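Local coordinates for protein putative peptidase (Chlamydophila abortus, PDB 3CE2) that probably acts as a zinc-dependent oligopeptidase of the M3B family that degrades a variety of small bioactive peptides, at residues S173-L178 against V255-N260; K183-L188 against H241-L246; I193-A198 against L208-A213; A231-Y236 against S519-A524; Q472-S477 against S499-L504. All blocks are in the same frame, centred on the assembly; numbering follows the deposited sequence.

Contact 1: S173-L178 against V255-N260; sequences SAFTPL and VFYAKN
Ala174 and Tyr257 mark the closest pass of the two backbones, with their CA atoms 9.2 Å apart, so the side chains of helix 240-260 have to reach across, Tyr257 as far as the opposite backbone. The contact sits at the surface of the helical M3-family fold, where the last residues of helix 165-174 and the turn after them face residues 255-260 of helix 240-260. Two neighbouring aromatic residues reach out of the second helix. Phe256 has CG anti to its backbone N (chi1 157°), while in Tyr257 CG is turned back beside the N (chi1 -81°), and with the two side chains so turned, Phe256 CD2 lies above one face of the Tyr257 ring, toward its rim. Ala174 CB touches Phe256 CE2 at 3.8 Å. Leu178 touches both rings with one methyl: CD1 is 4.0 Å from Phe256 CD2 and 3.9 Å from Tyr257 CE2. The backbone of Leu178 is brought back by a turn in which its N bonds to Ala174 O at 3.0 Å. Leu171, one turn before Ala174, also touches both aromatic residues. The tyrosine hydroxyl comes to the edge of the Phe175 ring, near its plane. Although Tyr257 OH is 3.2 Å from Phe175 N, the angle is too poor for a hydrogen bond.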
# COMPACT_ATOMS: atom_id res chain seq x y z
N SER A 173 11.94 18.77 16.19
CA SER A 173 12.02 18.56 17.62
C SER A 173 10.63 18.29 18.14
O SER A 173 10.44 17.53 19.08
CB SER A 173 12.55 19.83 18.27
OG SER A 173 13.32 19.49 19.39
N ALA A 174 9.65 18.93 17.52
CA ALA A 174 8.26 18.79 17.90
C ALA A 174 7.74 17.38 17.64
O ALA A 174 6.70 16.99 18.17
CB ALA A 174 7.43 19.81 17.15
N PHE A 175 8.45 16.62 16.81
CA PHE A 175 7.95 15.34 16.37
C PHE A 175 7.66 14.48 17.57
O PHE A 175 6.57 13.91 17.70
CB PHE A 175 8.94 14.63 15.44
CG PHE A 175 8.48 13.25 15.03
CD1 PHE A 175 7.50 13.09 14.04
CD2 PHE A 175 9.00 12.11 15.66
CE1 PHE A 175 7.06 11.82 13.68
CE2 PHE A 175 8.55 10.82 15.30
CZ PHE A 175 7.58 10.69 14.30
N THR A 176 8.64 14.41 18.46
CA THR A 176 8.57 13.60 19.66
C THR A 176 7.28 13.87 20.48
O THR A 176 6.42 13.00 20.57
CB THR A 176 9.83 13.81 20.49
OG1 THR A 176 10.95 13.36 19.71
CG2 THR A 176 9.79 13.03 21.79
N PRO A 177 7.13 15.07 21.05
CA PRO A 177 5.91 15.36 21.78
C PRO A 177 4.62 15.14 20.98
O PRO A 177 3.57 14.81 21.58
CB PRO A 177 6.05 16.84 22.13
CG PRO A 177 7.13 17.35 21.25
CD PRO A 177 8.06 16.21 21.07
N LEU A 178 4.67 15.32 19.67
CA LEU A 178 3.46 15.23 18.87
C LEU A 178 3.06 13.79 18.53
O LEU A 178 2.10 13.57 17.81
CB LEU A 178 3.57 16.06 17.60
CG LEU A 178 3.48 17.56 17.88
CD1 LEU A 178 3.91 18.32 16.66
CD2 LEU A 178 2.06 17.97 18.33
N VAL A 255 -1.73 20.80 10.94
CA VAL A 255 -1.86 22.24 10.71
C VAL A 255 -0.63 22.99 11.17
O VAL A 255 -0.18 23.92 10.52
CB VAL A 255 -3.09 22.80 11.40
CG1 VAL A 255 -3.14 24.32 11.25
CG2 VAL A 255 -4.33 22.15 10.84
N PHE A 256 -0.07 22.57 12.29
CA PHE A 256 1.13 23.20 12.81
C PHE A 256 2.27 23.05 11.82
O PHE A 256 2.90 24.03 11.46
CB PHE A 256 1.49 22.60 14.16
CG PHE A 256 2.94 22.75 14.54
CD1 PHE A 256 3.43 23.95 15.05
CD2 PHE A 256 3.81 21.67 14.44
CE1 PHE A 256 4.75 24.07 15.44
CE2 PHE A 256 5.14 21.78 14.82
CZ PHE A 256 5.60 22.99 15.31
N TYR A 257 2.52 21.82 11.38
CA TYR A 257 3.62 21.56 10.45
C TYR A 257 3.39 22.23 9.08
O TYR A 257 4.31 22.77 8.49
CB TYR A 257 3.79 20.07 10.24
CG TYR A 257 4.57 19.30 11.30
CD1 TYR A 257 5.91 19.61 11.59
CD2 TYR A 257 4.00 18.20 11.97
CE1 TYR A 257 6.64 18.87 12.52
CE2 TYR A 257 4.72 17.46 12.91
CZ TYR A 257 6.04 17.79 13.19
OH TYR A 257 6.77 17.06 14.12
N ALA A 258 2.16 22.18 8.59
CA ALA A 258 1.85 22.73 7.28
C ALA A 258 2.09 24.23 7.21
O ALA A 258 2.72 24.73 6.28
CB ALA A 258 0.40 22.44 6.92
N LYS A 259 1.54 24.97 8.16
CA LYS A 259 1.58 26.41 8.04
C LYS A 259 2.97 26.97 8.34
O LYS A 259 3.31 28.05 7.90
CB LYS A 259 0.47 27.07 8.86
CG LYS A 259 0.85 27.47 10.27
CD LYS A 259 -0.36 27.96 11.05
CE LYS A 259 -0.07 28.02 12.54
NZ LYS A 259 -1.33 27.98 13.32
N ASN A 260 3.80 26.21 9.04
CA ASN A 260 5.16 26.66 9.28
C ASN A 260 6.17 26.22 8.20
O ASN A 260 7.33 26.63 8.20
CB ASN A 260 5.64 26.25 10.68
CG ASN A 260 4.84 26.92 11.79
OD1 ASN A 260 4.18 27.95 11.58
ND2 ASN A 260 4.89 26.33 12.97

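Contact 2: K183-L188 against H241-L246; sequences KAFSSL and HTFANL. With ZN (zinc ion), chain F.
Leu188, Leu246 and the ring pair Phe185-Phe243 fill the interface of two nearly antiparallel helices, 180-192 and 240-260, whose local axes approach to 10.2 Å with 152° between their directions. Contact is wholly apolar, and no hydrogen bond crosses it. One methyl of Leu188 does double duty: CD1 lies 3.7 Å from Thr242 CG2 and 3.9 Å from Leu246 CD1. Leu246 in turn divides its two branches, CD2 resting on Ala184 CB at 3.7 Å while CD1 sits against the backbone at Phe185 N. On the more buried flank the phenylalanines meet rim to rim, neither ring lying over the face of the other; the planes of the Phe185 and Phe243 rings are inclined at 65°, and Phe185 CD1 is 3.5 Å from Phe243 CE1. Different first torsions bring them together: in Phe185 CG stands anti to the backbone N (chi1 172°), whereas in Phe243 it is anti to the carbonyl carbon, which swings the ring toward the facing helix.

Farther out, the loop that follows helix 180-192 and the segment before helix 536-553 close over this cluster. Ile193 touches Leu188 and Phe243, His528 stacks on the Phe185 ring, and Pro527 also packs on Phe185. On the far side of helix 240-260, away from the interface, the His241 ring holds a zinc ion at its edge and in its plane. NE2 of His241 is 2.6 Å from this zinc ion, and three waters at 2.3 to 2.4 Å are its other ligands.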
# COMPACT_ATOMS: atom_id res chain seq x y z
N LYS A 183 -0.43 7.68 20.09
CA LYS A 183 -0.09 6.66 21.07
C LYS A 183 -1.26 6.41 22.00
O LYS A 183 -1.63 5.26 22.27
CB LYS A 183 1.16 7.06 21.86
CG LYS A 183 2.46 6.69 21.17
CD LYS A 183 3.70 7.11 21.98
CE LYS A 183 4.98 6.44 21.46
NZ LYS A 183 6.18 6.82 22.29
N ALA A 184 -1.85 7.49 22.50
CA ALA A 184 -2.95 7.37 23.41
C ALA A 184 -4.11 6.67 22.69
O ALA A 184 -4.74 5.74 23.23
CB ALA A 184 -3.35 8.72 23.88
N PHE A 185 -4.39 7.11 21.46
CA PHE A 185 -5.35 6.44 20.64
C PHE A 185 -5.15 4.93 20.61
O PHE A 185 -6.12 4.18 20.71
CB PHE A 185 -5.33 6.94 19.20
CG PHE A 185 -6.19 6.12 18.28
CD1 PHE A 185 -7.55 6.35 18.18
CD2 PHE A 185 -5.65 5.06 17.56
CE1 PHE A 185 -8.34 5.57 17.37
CE2 PHE A 185 -6.44 4.30 16.73
CZ PHE A 185 -7.78 4.56 16.64
N SER A 186 -3.91 4.46 20.48
CA SER A 186 -3.71 3.01 20.37
C SER A 186 -3.96 2.29 21.66
O SER A 186 -4.58 1.22 21.66
CB SER A 186 -2.34 2.63 19.84
OG SER A 186 -2.14 3.26 18.60
N SER A 187 -3.47 2.85 22.76
CA SER A 187 -3.67 2.16 24.02
C SER A 187 -5.17 2.05 24.31
O SER A 187 -5.62 1.02 24.81
CB SER A 187 -2.90 2.82 25.18
OG SER A 187 -2.74 4.20 24.95
N LEU A 188 -5.94 3.08 23.96
CA LEU A 188 -7.40 3.02 24.19
C LEU A 188 -8.09 2.05 23.24
O LEU A 188 -8.86 1.18 23.65
CB LEU A 188 -8.06 4.37 24.01
CG LEU A 188 -7.78 5.36 25.12
CD1 LEU A 188 -8.13 6.73 24.61
CD2 LEU A 188 -8.57 5.03 26.34
N HIS A 241 -15.76 11.67 23.31
CA HIS A 241 -15.12 12.98 23.55
C HIS A 241 -13.61 12.88 23.53
O HIS A 241 -12.92 13.78 23.02
CB HIS A 241 -15.60 13.58 24.87
CG HIS A 241 -17.09 13.67 24.94
ND1 HIS A 241 -17.85 12.72 25.60
CD2 HIS A 241 -17.95 14.54 24.38
CE1 HIS A 241 -19.13 13.03 25.45
NE2 HIS A 241 -19.22 14.13 24.72
N THR A 242 -13.10 11.76 24.03
CA THR A 242 -11.67 11.54 24.12
C THR A 242 -11.08 11.26 22.74
O THR A 242 -10.05 11.80 22.34
CB THR A 242 -11.40 10.40 25.08
OG1 THR A 242 -11.74 10.84 26.41
CG2 THR A 242 -9.91 9.94 25.00
N PHE A 243 -11.76 10.44 21.97
CA PHE A 243 -11.31 10.23 20.62
C PHE A 243 -11.37 11.52 19.80
O PHE A 243 -10.47 11.77 19.01
CB PHE A 243 -12.13 9.15 19.99
CG PHE A 243 -11.74 7.78 20.42
CD1 PHE A 243 -10.46 7.30 20.15
CD2 PHE A 243 -12.66 6.94 21.06
CE1 PHE A 243 -10.10 6.00 20.53
CE2 PHE A 243 -12.32 5.65 21.42
CZ PHE A 243 -11.04 5.18 21.16
N ALA A 244 -12.39 12.35 20.01
CA ALA A 244 -12.44 13.67 19.35
C ALA A 244 -11.27 14.51 19.77
O ALA A 244 -10.61 15.12 18.94
CB ALA A 244 -13.72 14.41 19.67
N ASN A 245 -10.99 14.56 21.06
CA ASN A 245 -9.83 15.34 21.49
C ASN A 245 -8.57 14.87 20.81
O ASN A 245 -7.77 15.68 20.32
CB ASN A 245 -9.62 15.22 23.00
CG ASN A 245 -10.56 16.09 23.76
OD1 ASN A 245 -10.97 17.12 23.27
ND2 ASN A 245 -10.91 15.67 24.96
N LEU A 246 -8.39 13.56 20.79
CA LEU A 246 -7.15 13.00 20.31
C LEU A 246 -7.03 13.25 18.82
O LEU A 246 -5.97 13.54 18.32
CB LEU A 246 -7.06 11.52 20.65
CG LEU A 246 -6.84 11.10 22.11
CD1 LEU A 246 -6.99 9.60 22.19
CD2 LEU A 246 -5.48 11.51 22.65
ZN ZN F . -21.10 15.54 23.64
O HOH W 1 -23.15 14.44 23.92
O HOH W 2 -19.50 16.91 24.77
O HOH W 3 -20.40 16.19 21.54

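Contact 3: I193-A198 against L208-A213; sequences IPFGQA and LSHALA
Ser209 OG receives the amide of Leu212 at 2.9 Å along an almost straight bond (174°), while CA of the same serine lies over the face of the Phe195 ring. That bond caps helix 210-217, with Ser209 as its N-cap. The CH-pi contact is well placed: Ser209 CA stands 4.0 Å from the centroid of the Phe195 ring, only 13° off the normal. Beyond the serine, the edge of Phe195 points at the face of His210 in a T-shaped pair with planes at 87°, and Phe195 CZ sits above the middle of the imidazole. His210 NE2 is hydrogen-bonded to Tyr236 OH, which helps fix the rotation of the imidazole. Arg235 adds a cation-pi contact to Phe195.

The segments flank the open end of a small antiparallel beta-hairpin, strands 197-199 and 205-207, and the contact extends the pairing outward from that end. Ala198 still pairs with His206, a residue that binds a zinc ion, but the bond from Leu208 N to Gly196 O is weak at 3.3 Å. The Leu208 side chain packs against Phe195 and Ala198. Its CB is 4.2 Å from Phe195 CB, and its CD2 is 4.2 Å from Ala198 CB.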
# COMPACT_ATOMS: atom_id res chain seq x y z
N ILE A 193 -9.89 0.11 26.36
CA ILE A 193 -11.33 0.17 26.35
C ILE A 193 -11.81 -1.28 26.28
O ILE A 193 -11.28 -2.05 25.52
CB ILE A 193 -11.85 1.01 25.18
CG1 ILE A 193 -11.29 2.43 25.31
CG2 ILE A 193 -13.38 1.00 25.17
CD1 ILE A 193 -11.84 3.42 24.28
N PRO A 194 -12.77 -1.65 27.12
CA PRO A 194 -13.19 -3.05 27.08
C PRO A 194 -14.09 -3.38 25.89
O PRO A 194 -14.94 -2.58 25.49
CB PRO A 194 -13.97 -3.23 28.39
CG PRO A 194 -13.93 -1.87 29.11
CD PRO A 194 -13.52 -0.85 28.10
N PHE A 195 -13.89 -4.57 25.33
CA PHE A 195 -14.76 -5.06 24.29
C PHE A 195 -16.02 -5.64 24.89
O PHE A 195 -16.06 -5.95 26.09
CB PHE A 195 -14.04 -6.11 23.48
CG PHE A 195 -13.00 -5.55 22.57
CD1 PHE A 195 -13.34 -5.09 21.32
CD2 PHE A 195 -11.67 -5.48 22.97
CE1 PHE A 195 -12.38 -4.57 20.47
CE2 PHE A 195 -10.70 -4.96 22.13
CZ PHE A 195 -11.05 -4.51 20.87
N GLY A 196 -17.06 -5.78 24.07
CA GLY A 196 -18.32 -6.33 24.53
C GLY A 196 -18.55 -7.71 23.93
O GLY A 196 -17.59 -8.42 23.62
N GLN A 197 -19.82 -8.07 23.74
CA GLN A 197 -20.19 -9.40 23.24
C GLN A 197 -21.15 -9.39 22.08
O GLN A 197 -22.19 -8.73 22.11
CB GLN A 197 -20.84 -10.21 24.35
CG GLN A 197 -19.93 -11.24 24.97
CD GLN A 197 -20.29 -11.49 26.42
OE1 GLN A 197 -20.10 -12.60 26.94
NE2 GLN A 197 -20.82 -10.46 27.08
N ALA A 198 -20.82 -10.17 21.07
CA ALA A 198 -21.77 -10.46 20.02
C ALA A 198 -22.68 -11.63 20.43
O ALA A 198 -22.39 -12.33 21.41
CB ALA A 198 -21.05 -10.78 18.74
N LEU A 208 -15.64 -10.30 21.81
CA LEU A 208 -15.15 -9.53 20.67
C LEU A 208 -13.72 -9.08 20.76
O LEU A 208 -13.16 -8.94 21.86
CB LEU A 208 -16.03 -8.29 20.45
CG LEU A 208 -17.43 -8.57 19.90
CD1 LEU A 208 -18.37 -7.45 20.22
CD2 LEU A 208 -17.32 -8.82 18.42
N SER A 209 -13.15 -8.84 19.59
CA SER A 209 -11.82 -8.35 19.46
C SER A 209 -11.76 -7.74 18.07
O SER A 209 -12.64 -7.97 17.26
CB SER A 209 -10.83 -9.51 19.55
OG SER A 209 -10.52 -10.00 18.26
N HIS A 210 -10.73 -6.97 17.76
CA HIS A 210 -10.64 -6.45 16.42
C HIS A 210 -10.67 -7.57 15.38
O HIS A 210 -11.44 -7.50 14.41
CB HIS A 210 -9.44 -5.52 16.25
CG HIS A 210 -9.66 -4.17 16.87
ND1 HIS A 210 -8.70 -3.51 17.59
CD2 HIS A 210 -10.77 -3.39 16.90
CE1 HIS A 210 -9.19 -2.36 18.03
NE2 HIS A 210 -10.45 -2.27 17.63
N ALA A 211 -9.89 -8.62 15.61
CA ALA A 211 -9.84 -9.72 14.64
C ALA A 211 -11.15 -10.51 14.58
O ALA A 211 -11.57 -10.92 13.50
CB ALA A 211 -8.66 -10.63 14.90
N LEU A 212 -11.80 -10.70 15.72
CA LEU A 212 -13.10 -11.34 15.72
C LEU A 212 -14.17 -10.49 15.04
O LEU A 212 -14.98 -11.01 14.27
CB LEU A 212 -13.54 -11.69 17.14
CG LEU A 212 -12.74 -12.83 17.78
CD1 LEU A 212 -13.41 -13.30 19.06
CD2 LEU A 212 -12.58 -13.99 16.80
N ALA A 213 -14.17 -9.18 15.32
CA ALA A 213 -15.09 -8.26 14.68
C ALA A 213 -15.02 -8.39 13.17
O ALA A 213 -16.05 -8.38 12.50
CB ALA A 213 -14.85 -6.81 15.10

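Contact 4: A231-Y236 against S519-A524; sequences AQCERY and SNIEWA
The Tyr236 ring has the backbone of Ala524 set obliquely against it and Gln232 O of its own helix at its edge, in plane. Both CD1 and CE1 of Tyr236 are 3.6 Å from Ala524 O, and Tyr236 CD1 is 4.0 Å from Ala524 CB. Ala524 is shared between two aromatic residues, since its CB also lies above one face of the Trp523 indole, offset toward the rim, on a ring whose NE1 is hydrogen-bonded to Ser498 OG. The tyrosine ring meets Phe243 of helix 240-260 at about 35° between planes, and its hydroxyl is hydrogen-bonded to Ser189 OG.

Ile521 carries the other half of the contact, with each branch meeting a different residue. CG2 reaches Cys233, coming 3.9 Å from Cys233 CB and 3.8 Å from Cys233 O. CG1, anti to the backbone N (chi1 -158°), runs instead to Tyr236, where it is 4.2 Å from Tyr236 CB. This joins helix 222-237 to a short helical turn in the long loop between helices 494-509 and 536-553, a buried contact within the M3 peptidase fold. The turn is braced by Ala524 N bonding to Ile521 O at 2.8 Å. No hydrogen bond passes directly between the segments; polar ties run through Tyr229, one turn before Cys233, whose hydroxyl is hydrogen-bonded to both Ser519 OG and Glu522 OE2. At the Ser519 end of the turn Cys233 SG comes 4.4 Å from Ser519 CA.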
# COMPACT_ATOMS: atom_id res chain seq x y z
N ALA A 231 -22.11 -3.67 18.88
CA ALA A 231 -21.26 -3.59 20.08
C ALA A 231 -20.00 -2.77 19.77
O ALA A 231 -19.56 -1.97 20.60
CB ALA A 231 -20.90 -4.97 20.61
N GLN A 232 -19.45 -2.94 18.57
CA GLN A 232 -18.32 -2.11 18.19
C GLN A 232 -18.69 -0.63 18.27
O GLN A 232 -17.91 0.16 18.78
CB GLN A 232 -17.75 -2.48 16.84
CG GLN A 232 -16.97 -3.79 16.85
CD GLN A 232 -15.96 -3.90 18.02
OE1 GLN A 232 -16.34 -4.17 19.18
NE2 GLN A 232 -14.68 -3.74 17.69
N CYS A 233 -19.87 -0.24 17.80
CA CYS A 233 -20.22 1.17 17.88
C CYS A 233 -20.30 1.64 19.33
O CYS A 233 -19.83 2.73 19.66
CB CYS A 233 -21.54 1.46 17.19
SG CYS A 233 -21.50 1.32 15.40
N GLU A 234 -20.89 0.83 20.20
CA GLU A 234 -21.03 1.25 21.59
C GLU A 234 -19.66 1.43 22.26
O GLU A 234 -19.46 2.37 23.03
CB GLU A 234 -21.89 0.27 22.35
CG GLU A 234 -23.35 0.56 22.19
CD GLU A 234 -24.24 -0.63 22.50
OE1 GLU A 234 -24.10 -1.22 23.60
OE2 GLU A 234 -25.10 -0.98 21.65
N ARG A 235 -18.71 0.56 21.92
CA ARG A 235 -17.37 0.67 22.47
C ARG A 235 -16.80 2.07 22.22
O ARG A 235 -16.31 2.70 23.14
CB ARG A 235 -16.42 -0.41 21.91
CG ARG A 235 -15.12 -0.47 22.73
CD ARG A 235 -14.27 -1.72 22.57
NE ARG A 235 -13.29 -1.51 21.53
CZ ARG A 235 -11.99 -1.40 21.75
NH1 ARG A 235 -11.51 -1.51 22.97
NH2 ARG A 235 -11.18 -1.19 20.74
N TYR A 236 -16.90 2.56 20.99
CA TYR A 236 -16.29 3.83 20.67
C TYR A 236 -17.14 5.01 21.12
O TYR A 236 -16.64 6.04 21.59
CB TYR A 236 -15.96 3.90 19.17
CG TYR A 236 -14.77 3.01 18.85
CD1 TYR A 236 -13.47 3.53 18.83
CD2 TYR A 236 -14.94 1.65 18.63
CE1 TYR A 236 -12.40 2.72 18.58
CE2 TYR A 236 -13.87 0.85 18.35
CZ TYR A 236 -12.60 1.38 18.35
OH TYR A 236 -11.52 0.56 18.09
N SER A 519 -24.15 4.58 13.96
CA SER A 519 -23.39 4.30 12.75
C SER A 519 -22.38 5.38 12.45
O SER A 519 -21.32 5.12 11.87
CB SER A 519 -24.32 4.13 11.57
OG SER A 519 -25.00 2.90 11.70
N ASN A 520 -22.69 6.60 12.85
CA ASN A 520 -21.84 7.71 12.52
C ASN A 520 -20.68 7.88 13.49
O ASN A 520 -20.06 8.94 13.52
CB ASN A 520 -22.68 8.98 12.51
CG ASN A 520 -23.24 9.31 13.87
OD1 ASN A 520 -23.70 8.43 14.60
ND2 ASN A 520 -23.19 10.58 14.22
N ILE A 521 -20.41 6.85 14.31
CA ILE A 521 -19.28 6.92 15.24
C ILE A 521 -18.04 6.32 14.57
O ILE A 521 -16.96 6.39 15.12
CB ILE A 521 -19.60 6.18 16.58
CG1 ILE A 521 -18.70 6.66 17.72
CG2 ILE A 521 -19.42 4.68 16.44
CD1 ILE A 521 -18.53 8.16 17.79
N GLU A 522 -18.21 5.77 13.36
CA GLU A 522 -17.12 5.07 12.68
C GLU A 522 -15.81 5.84 12.65
O GLU A 522 -14.74 5.26 12.79
CB GLU A 522 -17.51 4.62 11.26
CG GLU A 522 -17.96 3.16 11.18
CD GLU A 522 -19.17 2.95 10.25
OE1 GLU A 522 -19.01 3.15 9.01
OE2 GLU A 522 -20.27 2.59 10.76
N TRP A 523 -15.89 7.16 12.48
CA TRP A 523 -14.68 7.94 12.40
C TRP A 523 -13.76 7.68 13.58
O TRP A 523 -12.54 7.77 13.45
CB TRP A 523 -14.99 9.42 12.33
CG TRP A 523 -15.70 9.92 13.52
CD1 TRP A 523 -17.03 10.08 13.65
CD2 TRP A 523 -15.11 10.36 14.75
NE1 TRP A 523 -17.33 10.59 14.89
CE2 TRP A 523 -16.16 10.77 15.58
CE3 TRP A 523 -13.79 10.45 15.22
CZ2 TRP A 523 -15.95 11.24 16.88
CZ3 TRP A 523 -13.58 10.93 16.50
CH2 TRP A 523 -14.67 11.33 17.32
N ALA A 524 -14.35 7.33 14.72
CA ALA A 524 -13.57 7.04 15.92
C ALA A 524 -12.72 5.75 15.88
O ALA A 524 -11.71 5.67 16.56
CB ALA A 524 -14.45 7.07 17.14

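Contact 5: Q472-S477 against S499-L504; sequences QVLFAS and STYKNL
Leu504, Leu474 and Tyr501 supply most of the surface buried where helices 451-487 and 494-509 pack against each other. The two follow one another in the chain and form a helical hairpin, splayed to 141° between their local directions, with the axes 10.4 Å apart at closest approach. Leu474 lies between the two residues of the second helix. With CG anti to the backbone N (chi1 -163°), its CD2 methyl reaches over to both, 3.9 Å from Tyr501 CE1 and 4.1 Å from Leu504 CB, and it meets the tyrosine side chain at about a right angle. Leu504 spans the next turn of the first helix: its CD2 is 4.0 Å from Leu474 O and 3.9 Å from Ser477 OG, and Phe478 and Asp481 also touch its side chain.

Tyr501 crosses Leu474 and continues to Phe475, where the hydroxyl sits at the ring edge and in its plane, with OH 3.7 Å from Phe475 CE1. Phe478 meets the tyrosine ring edge-to-face, and Glu522 of the loop touches its side chain. The hydroxyl of Ser477 is turned in toward its own helix, close to the carbonyls of both Val473 and Leu474, and so offers the neighbouring helix little beyond van der Waals contact. Since no hydrogen bond or charge pair joins the segments, the hairpin is held here by shape and by burial of apolar surface.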
# COMPACT_ATOMS: atom_id res chain seq x y z
N GLN A 472 -12.69 4.02 0.73
CA GLN A 472 -11.48 4.85 0.95
C GLN A 472 -11.70 6.31 0.56
O GLN A 472 -11.14 7.22 1.18
CB GLN A 472 -10.29 4.29 0.20
CG GLN A 472 -10.08 2.80 0.49
CD GLN A 472 -9.90 2.54 1.98
OE1 GLN A 472 -9.13 3.22 2.64
NE2 GLN A 472 -10.60 1.56 2.50
N VAL A 473 -12.52 6.54 -0.45
CA VAL A 473 -12.73 7.90 -0.90
C VAL A 473 -13.63 8.63 0.11
O VAL A 473 -13.46 9.82 0.42
CB VAL A 473 -13.32 7.91 -2.32
CG1 VAL A 473 -13.78 9.30 -2.71
CG2 VAL A 473 -12.29 7.38 -3.31
N LEU A 474 -14.56 7.88 0.69
CA LEU A 474 -15.28 8.44 1.83
C LEU A 474 -14.27 8.92 2.87
O LEU A 474 -14.30 10.11 3.22
CB LEU A 474 -16.25 7.42 2.41
CG LEU A 474 -17.35 7.92 3.34
CD1 LEU A 474 -18.27 6.78 3.61
CD2 LEU A 474 -16.80 8.43 4.63
N PHE A 475 -13.37 8.03 3.34
CA PHE A 475 -12.36 8.42 4.33
C PHE A 475 -11.67 9.69 3.83
O PHE A 475 -11.48 10.67 4.59
CB PHE A 475 -11.31 7.33 4.67
CG PHE A 475 -11.87 6.01 5.27
CD1 PHE A 475 -13.13 5.93 5.88
CD2 PHE A 475 -11.08 4.83 5.27
CE1 PHE A 475 -13.60 4.71 6.45
CE2 PHE A 475 -11.54 3.64 5.84
CZ PHE A 475 -12.81 3.58 6.43
N ALA A 476 -11.32 9.70 2.54
CA ALA A 476 -10.59 10.85 1.96
C ALA A 476 -11.32 12.18 2.07
O ALA A 476 -10.70 13.18 2.43
CB ALA A 476 -10.19 10.60 0.54
N SER A 477 -12.62 12.22 1.78
CA SER A 477 -13.31 13.51 1.93
C SER A 477 -13.42 13.89 3.38
O SER A 477 -13.27 15.08 3.75
CB SER A 477 -14.69 13.54 1.28
OG SER A 477 -15.22 12.25 1.28
N SER A 499 -21.16 14.74 12.75
CA SER A 499 -22.10 15.28 11.75
C SER A 499 -21.49 15.19 10.38
O SER A 499 -22.12 14.74 9.44
CB SER A 499 -22.41 16.75 12.00
OG SER A 499 -23.22 16.86 13.14
N THR A 500 -20.26 15.67 10.29
CA THR A 500 -19.47 15.59 9.10
C THR A 500 -19.50 14.16 8.57
O THR A 500 -19.73 13.93 7.37
CB THR A 500 -18.04 15.97 9.45
OG1 THR A 500 -18.02 17.30 9.95
CG2 THR A 500 -17.16 15.90 8.24
N TYR A 501 -19.28 13.19 9.44
CA TYR A 501 -19.18 11.83 8.98
C TYR A 501 -20.57 11.32 8.59
O TYR A 501 -20.72 10.53 7.64
CB TYR A 501 -18.52 10.94 10.04
CG TYR A 501 -18.03 9.64 9.52
CD1 TYR A 501 -16.74 9.51 9.01
CD2 TYR A 501 -18.84 8.53 9.54
CE1 TYR A 501 -16.29 8.29 8.51
CE2 TYR A 501 -18.40 7.31 9.05
CZ TYR A 501 -17.13 7.20 8.53
OH TYR A 501 -16.69 5.96 8.05
N LYS A 502 -21.59 11.79 9.29
CA LYS A 502 -22.95 11.35 8.98
C LYS A 502 -23.40 11.80 7.59
O LYS A 502 -23.87 10.98 6.80
CB LYS A 502 -23.95 11.82 10.03
CG LYS A 502 -25.35 11.33 9.71
CD LYS A 502 -26.27 11.36 10.90
CE LYS A 502 -27.31 10.23 10.74
NZ LYS A 502 -28.53 10.35 11.62
N ASN A 503 -23.23 13.09 7.29
CA ASN A 503 -23.55 13.63 5.96
C ASN A 503 -22.80 12.84 4.92
O ASN A 503 -23.38 12.45 3.91
CB ASN A 503 -23.23 15.14 5.85
CG ASN A 503 -23.99 15.99 6.90
OD1 ASN A 503 -25.12 15.67 7.30
ND2 ASN A 503 -23.35 17.06 7.36
N LEU A 504 -21.53 12.58 5.18
CA LEU A 504 -20.75 11.80 4.24
C LEU A 504 -21.33 10.41 4.04
O LEU A 504 -21.49 9.95 2.91
CB LEU A 504 -19.28 11.72 4.65
CG LEU A 504 -18.29 12.67 4.00
CD1 LEU A 504 -18.82 14.10 3.94
CD2 LEU A 504 -16.97 12.62 4.78

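From the N terminus, contacts 1, 2 and 3 open in succession at the end of helix 165-174, on helix 180-192 and in the hairpin region. Contact 3 closes first, within the short hairpin; contact 2 encloses it and contact 1 encloses both, the outer two ending on the same helix, 240-260. Contact 4 opens on helix 222-237 before either has closed and runs on to 519-524, so it crosses contacts 1 and 2. Contact 5 opens and closes within its long loop. Contacts 2, 3 and 4 touch one another and contact 5 touches contact 4, tying the oligopeptidase F region to the later M3 helices; contact 1 lies apart, with its nearest atoms about 6 Å from contact 2.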